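PDB 2V27: phenylalanine hydroxylase from Colwellia psychrerythraea, which probably catalyses the iron- and tetrahydrobiopterin-dependent hydroxylation of L-phenylalanine to L-tyrosine with O2, the first step of phenylalanine breakdown. Local coordinates for residues Leu158-Leu161 against Tyr162-Ile166; Tyr143-Met146 against Gly147-Ala150; Ser21-Glu24 against Asn25-Gln29; Asp45-His48 against Glu49-Lys53. All blocks are in the same frame, centred on the assembly; numbering follows the deposited sequence.

Contact 1: residues Leu158-Leu161 against Tyr162-Ile166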
loop_
_atom_site.group_PDB
_atom_site.type_symbol
_atom_site.label_atom_id
_atom_site.label_comp_id
_atom_site.label_asym_id
_atom_site.label_seq_id
_atom_site.Cartn_x
_atom_site.Cartn_y
_atom_site.Cartn_z
ATOM N N LEU B 158 7.637 14.653 14.987
ATOM C CA LEU B 158 7.330 13.920 16.202
ATOM C C LEU B 158 6.431 12.710 15.868
ATOM O O LEU B 158 6.711 11.611 16.313
ATOM C CB LEU B 158 6.633 14.888 17.205
ATOM C CG LEU B 158 7.568 15.962 17.768
ATOM C CD1 LEU B 158 6.784 16.884 18.751
ATOM C CD2 LEU B 158 8.731 15.262 18.445
ATOM N N ALA B 159 5.367 12.916 15.102
ATOM C CA ALA B 159 4.509 11.786 14.685
ATOM C C ALA B 159 5.291 10.636 13.982
ATOM O O ALA B 159 4.942 9.468 14.151
ATOM C CB ALA B 159 3.340 12.284 13.790
ATOM N N ARG B 160 6.339 10.995 13.250
ATOM C CA ARG B 160 7.173 10.058 12.518
ATOM C C ARG B 160 7.965 9.232 13.545
ATOM O O ARG B 160 8.050 7.974 13.475
ATOM C CB ARG B 160 8.098 10.814 11.525
ATOM C CG ARG B 160 9.102 9.958 10.785
ATOM C CD ARG B 160 9.893 10.843 9.791
ATOM N NE ARG B 160 9.045 11.378 8.725
ATOM C CZ ARG B 160 8.969 12.663 8.419
ATOM N NH1 ARG B 160 9.735 13.564 9.065
ATOM N NH2 ARG B 160 8.113 13.039 7.468
ATOM N N LEU B 161 8.526 9.916 14.551
ATOM C CA LEU B 161 9.195 9.255 15.658
ATOM C C LEU B 161 8.244 8.260 16.374
ATOM O O LEU B 161 8.605 7.100 16.631
ATOM C CB LEU B 161 9.757 10.267 16.674
ATOM C CG LEU B 161 10.410 9.664 17.937
ATOM C CD1 LEU B 161 11.577 8.642 17.670
ATOM C CD2 LEU B 161 10.901 10.821 18.872
ATOM N N TYR B 162 7.017 8.681 16.644
ATOM C CA TYR B 162 6.020 7.881 17.341
ATOM C C TYR B 162 5.711 6.653 16.474
ATOM O O TYR B 162 5.655 5.509 16.980
ATOM C CB TYR B 162 4.764 8.742 17.498
ATOM C CG TYR B 162 3.691 8.198 18.445
ATOM C CD1 TYR B 162 3.736 8.523 19.811
ATOM C CD2 TYR B 162 2.669 7.379 17.987
ATOM C CE1 TYR B 162 2.780 8.056 20.710
ATOM C CE2 TYR B 162 1.665 6.909 18.900
ATOM C CZ TYR B 162 1.760 7.289 20.256
ATOM O OH TYR B 162 0.867 6.881 21.252
ATOM N N TRP B 163 5.584 6.871 15.164
ATOM C CA TRP B 163 5.224 5.805 14.240
ATOM C C TRP B 163 6.257 4.678 14.316
ATOM O O TRP B 163 5.901 3.510 14.411
ATOM C CB TRP B 163 5.166 6.378 12.813
ATOM C CG TRP B 163 4.789 5.357 11.774
ATOM C CD1 TRP B 163 5.634 4.722 10.856
ATOM C CD2 TRP B 163 3.464 4.903 11.480
ATOM N NE1 TRP B 163 4.884 3.881 10.036
ATOM C CE2 TRP B 163 3.550 3.986 10.379
ATOM C CE3 TRP B 163 2.208 5.160 12.049
ATOM C CZ2 TRP B 163 2.403 3.321 9.855
ATOM C CZ3 TRP B 163 1.076 4.524 11.518
ATOM C CH2 TRP B 163 1.181 3.612 10.430
ATOM N N PHE B 164 7.524 5.058 14.261
ATOM C CA PHE B 164 8.570 4.075 14.232
ATOM C C PHE B 164 8.956 3.464 15.572
ATOM O O PHE B 164 9.827 2.580 15.611
ATOM C CB PHE B 164 9.769 4.668 13.525
ATOM C CG PHE B 164 9.564 4.748 12.027
ATOM C CD1 PHE B 164 9.457 5.995 11.367
ATOM C CD2 PHE B 164 9.436 3.545 11.287
ATOM C CE1 PHE B 164 9.285 6.059 9.948
ATOM C CE2 PHE B 164 9.260 3.564 9.904
ATOM C CZ PHE B 164 9.198 4.825 9.220
ATOM N N THR B 165 8.327 3.920 16.676
ATOM C CA THR B 165 8.617 3.399 18.034
ATOM C C THR B 165 7.310 2.830 18.598
ATOM O O THR B 165 7.056 1.640 18.487
ATOM C CB THR B 165 9.231 4.515 18.973
ATOM O OG1 THR B 165 8.426 5.712 18.937
ATOM C CG2 THR B 165 10.642 4.840 18.472
ATOM N N ILE B 166 6.466 3.686 19.157
ATOM C CA ILE B 166 5.228 3.220 19.777
ATOM C C ILE B 166 4.320 2.423 18.841
ATOM O O ILE B 166 3.659 1.469 19.320
ATOM C CB ILE B 166 4.514 4.453 20.406
ATOM C CG1 ILE B 166 5.375 4.916 21.632
ATOM C CG2 ILE B 166 3.030 4.128 20.831
ATOM C CD1 ILE B 166 4.970 6.200 22.224
#
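Thr165 holds OG1 between its own backbone N and carbonyl carbon (chi1 50°), and this turns the hydroxyl back along the helix to Leu161. Thr165 OG1 donates to Leu161 O at 2.7 Å. The hydroxyl comes from above the carbonyl plane, 35° out of it, rather than along a lone pair. The same rotamer brings Thr165 CG2 to 4.0 Å from Leu161 CD1. Replacing this residue by alanine would probably leave Leu161 O without its hydroxyl donor and Tyr139, which also bonds OG1, without that partner.

One residue earlier, Arg160 and Phe164 run side by side in the same direction. Arg160 CG meets the edge of the Phe164 ring in its plane, 4.0 Å from CE1. Trp163 CD1 lies over the centre of one face of that ring, 3.7 Å above it. The polar end of Arg160 goes to Leu211 O, and Trp163 NE1 bonds Gln221.

The segment belongs to helix 152-167 of the catalytic domain of the aromatic amino acid hydroxylases. All its touching residues are buried, and it leads straight to Glu167, which binds the iron with His122 and His127. Regular i to i+4 bonds run up to Phe164 N, which is 3.1 Å from Arg160 O. The helix then widens into a pi-type turn at 163-166. Here Thr165 N makes an i to i+3 bond to Tyr162 O at 3.1 Å. Ile166 CB lies 3.8 Å above the Tyr162 ring, over its centre. Leu95 of helix 88-96 packs against Tyr162. The side chain of Tyr162 is about 5 Å from the bound iron ion.

Contact 2: residues Tyr143-Met146 against Gly147-Ala150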
loop_
_atom_site.group_PDB
_atom_site.type_symbol
_atom_site.label_atom_id
_atom_site.label_comp_id
_atom_site.label_asym_id
_atom_site.label_seq_id
_atom_site.Cartn_x
_atom_site.Cartn_y
_atom_site.Cartn_z
ATOM N N TYR B 143 7.300 12.042 25.259
ATOM C CA TYR B 143 6.904 12.314 23.891
ATOM C C TYR B 143 5.770 13.357 23.922
ATOM O O TYR B 143 5.726 14.336 23.143
ATOM C CB TYR B 143 6.491 11.000 23.200
ATOM C CG TYR B 143 5.834 11.287 21.887
ATOM C CD1 TYR B 143 6.621 11.433 20.717
ATOM C CD2 TYR B 143 4.433 11.440 21.757
ATOM C CE1 TYR B 143 6.047 11.724 19.467
ATOM C CE2 TYR B 143 3.847 11.724 20.490
ATOM C CZ TYR B 143 4.683 11.888 19.327
ATOM O OH TYR B 143 4.158 12.199 18.110
ATOM N N GLY B 144 4.797 13.155 24.825
ATOM C CA GLY B 144 3.718 14.115 24.948
ATOM C C GLY B 144 4.274 15.507 25.271
ATOM O O GLY B 144 3.833 16.494 24.669
ATOM N N LYS B 145 5.235 15.578 26.195
ATOM C CA LYS B 145 5.835 16.885 26.515
ATOM C C LYS B 145 6.543 17.524 25.304
ATOM O O LYS B 145 6.528 18.740 25.173
ATOM C CB LYS B 145 6.742 16.763 27.713
ATOM C CG LYS B 145 5.937 16.520 28.979
ATOM C CD LYS B 145 6.869 16.189 30.148
ATOM C CE LYS B 145 6.104 16.017 31.476
ATOM N NZ LYS B 145 6.958 15.466 32.617
ATOM N N MET B 146 7.173 16.710 24.451
ATOM C CA MET B 146 7.868 17.225 23.272
ATOM C C MET B 146 6.936 18.004 22.347
ATOM O O MET B 146 7.355 19.009 21.767
ATOM C CB MET B 146 8.509 16.079 22.470
ATOM C CG MET B 146 9.602 15.294 23.110
ATOM S SD MET B 146 9.978 13.906 21.979
ATOM C CE MET B 146 10.846 12.887 23.162
ATOM N N GLY B 147 5.680 17.586 22.208
ATOM C CA GLY B 147 4.762 18.227 21.263
ATOM C C GLY B 147 4.023 19.460 21.762
ATOM O O GLY B 147 3.421 20.172 20.958
ATOM N N LEU B 148 4.052 19.707 23.086
ATOM C CA LEU B 148 3.194 20.772 23.643
ATOM C C LEU B 148 3.417 22.142 22.996
ATOM O O LEU B 148 2.440 22.842 22.696
ATOM C CB LEU B 148 3.362 20.867 25.156
ATOM C CG LEU B 148 2.970 19.604 25.942
ATOM C CD1 LEU B 148 3.335 19.793 27.431
ATOM C CD2 LEU B 148 1.482 19.302 25.782
ATOM N N ASN B 149 4.667 22.525 22.774
ATOM C CA ASN B 149 4.901 23.788 22.056
ATOM C C ASN B 149 5.468 23.639 20.671
ATOM O O ASN B 149 6.069 24.575 20.155
ATOM C CB ASN B 149 5.835 24.660 22.848
ATOM C CG ASN B 149 5.154 25.269 24.015
ATOM O OD1 ASN B 149 4.474 26.299 23.890
ATOM N ND2 ASN B 149 5.292 24.629 25.178
ATOM N N ALA B 150 5.304 22.471 20.074
ATOM C CA ALA B 150 5.844 22.184 18.752
ATOM C C ALA B 150 5.060 22.932 17.694
ATOM O O ALA B 150 3.825 23.102 17.817
ATOM C CB ALA B 150 5.757 20.687 18.482
HETATM O O HOH W 1 7.310 21.639 22.621
#
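At the C-terminal end of helix 134-147, Gly147 N is shared by two carbonyls of the last turn. Gly147 to Ala150 form a type I beta turn that starts the link to helix 152-167. The tight part is this buried helix end. Gly147 N bonds Gly144 O at 3.3 Å, with the donor 63° out of the carbonyl plane. Its bond to Tyr143 O is weak. So is the next one, from Leu148 N to Lys145 O at 3.4 Å. The last turn thus tightens to i to i+3 bonds, though long ones. Met146 extends from this end to Leu158 and to Ile244 of helix 241-254. Ala150 CB lies 4.0 Å from Met146 O and packs on Leu158 and Met245. Gly147 O is taken by Arg155 and, inside the turn, by Ala150 N.

The other side is looser and faces solvent. Leu148 has CG beside its own N (chi1 -61°), which lays the branch against backbone: Leu148 CG is 3.5 Å from Gly144 O. Its side chain also touches Phe92 and Ser96 of helix 88-96. Lys145 points outward and pairs with Glu141. A water links the helix end to the turn: it donates to Met146 O at 2.8 Å and accepts from Asn149 N at 2.8 Å.

Contact 3: residues Ser21-Glu24 against Asn25-Gln29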
loop_
_atom_site.group_PDB
_atom_site.type_symbol
_atom_site.label_atom_id
_atom_site.label_comp_id
_atom_site.label_asym_id
_atom_site.label_seq_id
_atom_site.Cartn_x
_atom_site.Cartn_y
_atom_site.Cartn_z
ATOM N N SER B 21 -22.370 -4.761 24.041
ATOM C CA SER B 21 -23.253 -5.866 23.654
ATOM C C SER B 21 -22.571 -7.224 23.668
ATOM O O SER B 21 -21.337 -7.320 23.669
ATOM C CB SER B 21 -23.840 -5.594 22.290
ATOM O OG SER B 21 -22.886 -5.905 21.296
ATOM N N THR B 22 -23.368 -8.284 23.695
ATOM C CA THR B 22 -22.832 -9.650 23.623
ATOM C C THR B 22 -22.015 -9.819 22.328
ATOM O O THR B 22 -20.952 -10.467 22.349
ATOM C CB THR B 22 -23.967 -10.669 23.645
ATOM O OG1 THR B 22 -25.012 -10.165 22.815
ATOM C CG2 THR B 22 -24.506 -10.845 25.079
ATOM N N GLU B 23 -22.492 -9.215 21.236
ATOM C CA GLU B 23 -21.753 -9.226 19.946
ATOM C C GLU B 23 -20.416 -8.482 20.027
ATOM O O GLU B 23 -19.413 -8.951 19.498
ATOM C CB GLU B 23 -22.591 -8.673 18.782
ATOM C CG GLU B 23 -21.825 -8.505 17.468
ATOM C CD GLU B 23 -21.413 -9.824 16.785
ATOM O OE1 GLU B 23 -21.458 -10.942 17.383
ATOM O OE2 GLU B 23 -21.027 -9.716 15.606
ATOM N N GLU B 24 -20.415 -7.316 20.669
ATOM C CA GLU B 24 -19.158 -6.558 20.852
ATOM C C GLU B 24 -18.172 -7.367 21.705
ATOM O O GLU B 24 -16.961 -7.422 21.398
ATOM C CB GLU B 24 -19.484 -5.168 21.417
ATOM C CG GLU B 24 -20.077 -4.271 20.378
ATOM C CD GLU B 24 -20.794 -3.079 20.933
ATOM O OE1 GLU B 24 -21.263 -3.114 22.096
ATOM O OE2 GLU B 24 -20.851 -2.088 20.187
ATOM N N ASN B 25 -18.656 -8.023 22.754
ATOM C CA ASN B 25 -17.795 -8.855 23.603
ATOM C C ASN B 25 -17.253 -10.068 22.850
ATOM O O ASN B 25 -16.113 -10.474 23.051
ATOM C CB ASN B 25 -18.540 -9.320 24.872
ATOM C CG ASN B 25 -18.729 -8.194 25.891
ATOM O OD1 ASN B 25 -17.894 -7.245 26.012
ATOM N ND2 ASN B 25 -19.827 -8.308 26.657
ATOM N N LEU B 26 -18.083 -10.650 21.989
ATOM C CA LEU B 26 -17.648 -11.761 21.157
ATOM C C LEU B 26 -16.568 -11.310 20.162
ATOM O O LEU B 26 -15.617 -12.069 19.936
ATOM C CB LEU B 26 -18.852 -12.366 20.428
ATOM C CG LEU B 26 -18.660 -13.725 19.763
ATOM C CD1 LEU B 26 -18.297 -14.788 20.780
ATOM C CD2 LEU B 26 -19.987 -14.122 19.060
ATOM N N ILE B 27 -16.704 -10.110 19.587
ATOM C CA ILE B 27 -15.638 -9.552 18.716
ATOM C C ILE B 27 -14.313 -9.421 19.534
ATOM O O ILE B 27 -13.226 -9.952 19.133
ATOM C CB ILE B 27 -16.079 -8.229 18.098
ATOM C CG1 ILE B 27 -17.209 -8.467 17.072
ATOM C CG2 ILE B 27 -14.900 -7.486 17.437
ATOM C CD1 ILE B 27 -18.051 -7.215 16.811
ATOM N N TRP B 28 -14.366 -8.766 20.694
ATOM C CA TRP B 28 -13.181 -8.777 21.578
ATOM C C TRP B 28 -12.577 -10.166 21.808
ATOM O O TRP B 28 -11.367 -10.369 21.696
ATOM C CB TRP B 28 -13.516 -8.123 22.960
ATOM C CG TRP B 28 -12.375 -8.197 23.961
ATOM C CD1 TRP B 28 -12.030 -9.249 24.734
ATOM C CD2 TRP B 28 -11.407 -7.167 24.223
ATOM N NE1 TRP B 28 -10.907 -8.951 25.490
ATOM C CE2 TRP B 28 -10.501 -7.685 25.184
ATOM C CE3 TRP B 28 -11.251 -5.856 23.764
ATOM C CZ2 TRP B 28 -9.469 -6.930 25.708
ATOM C CZ3 TRP B 28 -10.163 -5.092 24.250
ATOM C CH2 TRP B 28 -9.304 -5.642 25.228
ATOM N N GLN B 29 -13.414 -11.155 22.105
ATOM C CA GLN B 29 -12.901 -12.482 22.430
ATOM C C GLN B 29 -12.138 -13.086 21.231
ATOM O O GLN B 29 -11.087 -13.711 21.408
ATOM C CB GLN B 29 -14.056 -13.416 22.797
ATOM C CG GLN B 29 -13.629 -14.795 23.207
ATOM C CD GLN B 29 -14.842 -15.632 23.609
ATOM O OE1 GLN B 29 -15.933 -15.474 23.046
ATOM N NE2 GLN B 29 -14.653 -16.520 24.569
#
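Ser21 serves the start of helix 22-38 three times: its carbonyl takes Asn25 N, its hydroxyl takes Glu24 N, and its own N is taken in return by the Glu24 carboxylate. The last two bonds make a capping box, with Ser21 as N-cap. Glu24 N to Ser21 OG is 2.9 Å. Ser21 N to Glu24 OE1 is 2.8 Å and nearly straight, at 169°, and it reaches the oxygen on the anti side. Glu24 also meets Lys10 through OE1 and Thr5 through OE2, so the carboxylate ties the N-terminal region to the helix.

Regular backbone bonds follow, from Asn25 N to Ser21 O through Trp28 N to Glu24 O. Asn25 CG lies 3.5 Å from Ser21 O, while Asn25 OD1 accepts from Ile61 N. Glu23 is bent at its second torsion (chi2 69°), which brings the chain alongside the next turn. There Glu23 CG touches Ile27 CD1 at 4.0 Å and Glu23 OE1 lies 3.9 Å from Leu26 CD2. Its OE2 pairs with Arg109. Further on, Trp28 bonds Pro57 O and meets Phe121 edge-to-face.

Two carboxylates in the first turn, each paired with a basic side chain, Arg109 or Lys10, suit the positive end of the helix dipole. Both are therefore likely to stay ionised.

Contact 4: residues Asp45-His48 against Glu49-Lys53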
loop_
_atom_site.group_PDB
_atom_site.type_symbol
_atom_site.label_atom_id
_atom_site.label_comp_id
_atom_site.label_asym_id
_atom_site.label_seq_id
_atom_site.Cartn_x
_atom_site.Cartn_y
_atom_site.Cartn_z
ATOM N N ASP B 45 9.482 -9.685 25.663
ATOM C CA ASP B 45 9.277 -10.047 27.046
ATOM C C ASP B 45 8.606 -8.945 27.877
ATOM O O ASP B 45 7.787 -9.224 28.774
ATOM C CB ASP B 45 10.622 -10.394 27.679
ATOM C CG ASP B 45 11.229 -11.650 27.130
ATOM O OD1 ASP B 45 10.598 -12.367 26.352
ATOM O OD2 ASP B 45 12.405 -11.896 27.509
ATOM N N GLU B 46 8.957 -7.683 27.591
ATOM C CA GLU B 46 8.421 -6.561 28.376
ATOM C C GLU B 46 6.896 -6.478 28.228
ATOM O O GLU B 46 6.180 -6.117 29.152
ATOM C CB GLU B 46 9.077 -5.235 27.954
ATOM C CG GLU B 46 10.618 -5.182 28.170
ATOM C CD GLU B 46 11.462 -5.628 26.960
ATOM O OE1 GLU B 46 11.011 -6.497 26.178
ATOM O OE2 GLU B 46 12.529 -4.992 26.803
ATOM N N TYR B 47 6.428 -6.784 27.018
ATOM C CA TYR B 47 5.017 -6.791 26.696
ATOM C C TYR B 47 4.320 -7.953 27.445
ATOM O O TYR B 47 3.272 -7.732 28.071
ATOM C CB TYR B 47 4.800 -6.878 25.164
ATOM C CG TYR B 47 3.343 -7.013 24.802
ATOM C CD1 TYR B 47 2.551 -5.860 24.596
ATOM C CD2 TYR B 47 2.735 -8.264 24.709
ATOM C CE1 TYR B 47 1.204 -5.972 24.246
ATOM C CE2 TYR B 47 1.377 -8.390 24.394
ATOM C CZ TYR B 47 0.625 -7.254 24.172
ATOM O OH TYR B 47 -0.705 -7.384 23.900
ATOM N N HIS B 48 4.887 -9.174 27.402
ATOM C CA HIS B 48 4.313 -10.287 28.123
ATOM C C HIS B 48 4.248 -10.014 29.639
ATOM O O HIS B 48 3.220 -10.312 30.265
ATOM C CB HIS B 48 5.105 -11.537 27.843
ATOM C CG HIS B 48 4.864 -12.090 26.474
ATOM N ND1 HIS B 48 3.696 -12.739 26.132
ATOM C CD2 HIS B 48 5.640 -12.097 25.360
ATOM C CE1 HIS B 48 3.770 -13.133 24.871
ATOM N NE2 HIS B 48 4.948 -12.780 24.387
ATOM N N GLU B 49 5.285 -9.388 30.190
ATOM C CA GLU B 49 5.247 -8.972 31.595
ATOM C C GLU B 49 4.044 -8.034 31.852
ATOM O O GLU B 49 3.269 -8.214 32.833
ATOM C CB GLU B 49 6.531 -8.256 31.988
ATOM C CG GLU B 49 6.425 -7.797 33.496
ATOM C CD GLU B 49 7.652 -7.086 33.992
ATOM O OE1 GLU B 49 8.412 -6.535 33.143
ATOM O OE2 GLU B 49 7.879 -7.116 35.234
ATOM N N GLY B 50 3.816 -7.087 30.933
ATOM C CA GLY B 50 2.701 -6.160 31.049
ATOM C C GLY B 50 1.360 -6.851 30.950
ATOM O O GLY B 50 0.417 -6.491 31.681
ATOM N N LEU B 51 1.226 -7.872 30.085
ATOM C CA LEU B 51 -0.017 -8.669 30.089
ATOM C C LEU B 51 -0.300 -9.316 31.466
ATOM O O LEU B 51 -1.445 -9.377 31.906
ATOM C CB LEU B 51 0.052 -9.776 29.026
ATOM C CG LEU B 51 -0.246 -9.357 27.585
ATOM C CD1 LEU B 51 -0.151 -10.674 26.716
ATOM C CD2 LEU B 51 -1.631 -8.676 27.407
ATOM N N ALA B 52 0.744 -9.819 32.101
ATOM C CA ALA B 52 0.619 -10.519 33.395
ATOM C C ALA B 52 0.155 -9.484 34.446
ATOM O O ALA B 52 -0.667 -9.810 35.336
ATOM C CB ALA B 52 1.905 -11.069 33.781
ATOM N N LYS B 53 0.672 -8.249 34.363
ATOM C CA LYS B 53 0.175 -7.183 35.241
ATOM C C LYS B 53 -1.263 -6.765 34.991
ATOM O O LYS B 53 -1.949 -6.460 35.966
ATOM C CB LYS B 53 1.077 -5.945 35.157
ATOM C CG LYS B 53 2.463 -6.192 35.710
ATOM C CD LYS B 53 3.390 -4.967 35.566
ATOM C CE LYS B 53 4.776 -5.283 36.048
ATOM N NZ LYS B 53 5.670 -4.060 35.943
HETATM O O HOH W 2 7.406 -4.840 31.223
#
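Tyr47 and Leu51 make the apolar contact of this helix turn, their side chains crossing at a slant. Tyr47 CE2 is 3.6 Å from Leu51 CD1, and Tyr47 OH is 3.9 Å from Leu51 CD2. The tyrosine carries CG anti to its backbone N (chi1 175°), and this swings the ring along the helix to the leucine one turn later. Leu51 CB rests 3.4 Å from His48 O.

The backbone sets this spacing: Leu51 N bonds Tyr47 O at 2.9 Å, and Ala52 N bonds His48 O at 3.1 Å. On the solvent side a water lies 2.7 Å from Glu46 O and 2.8 Å from Glu49 OE1. Lys53 NZ stands off from Glu49 OE2 in a long salt bridge of 3.8 Å.

Farther out, Tyr47 OH bonds Phe125 O, and Pro129 of helix 120-131 touches both Tyr47 and Leu51. A phenylalanine in place of Tyr47 would probably leave Phe125 O without this donor and helix 45-54 less firmly tied to its neighbour. Glu46 OE2 takes Val230 N. The arrangement is helix-on-helix packing in the largely helical hydroxylase fold, with helix 45-54 laid against helix 120-131, which carries the iron ligands His122 and His127.

Overall arrangement
Contacts 1 and 2 lie on successive helices and touch, with centres 13 Å apart. Tyr143 OH probably bonds Leu158 O, at 3.2 Å, and the rings of Tyr143 and Tyr162 meet. Contacts 3 and 4 also follow each other in the chain but stay apart, about 8 Å between nearest atoms. Contact 3 is farthest from contact 2, about 36 Å between centres, across the middle of the chain. Contact 1 comes nearest to the active site: the side chain of Tyr162 is about 5 Å from the bound iron ion. The side chains of Tyr143 and Tyr47 are each about 11 Å from the metal, and that of Trp28 about 13 Å.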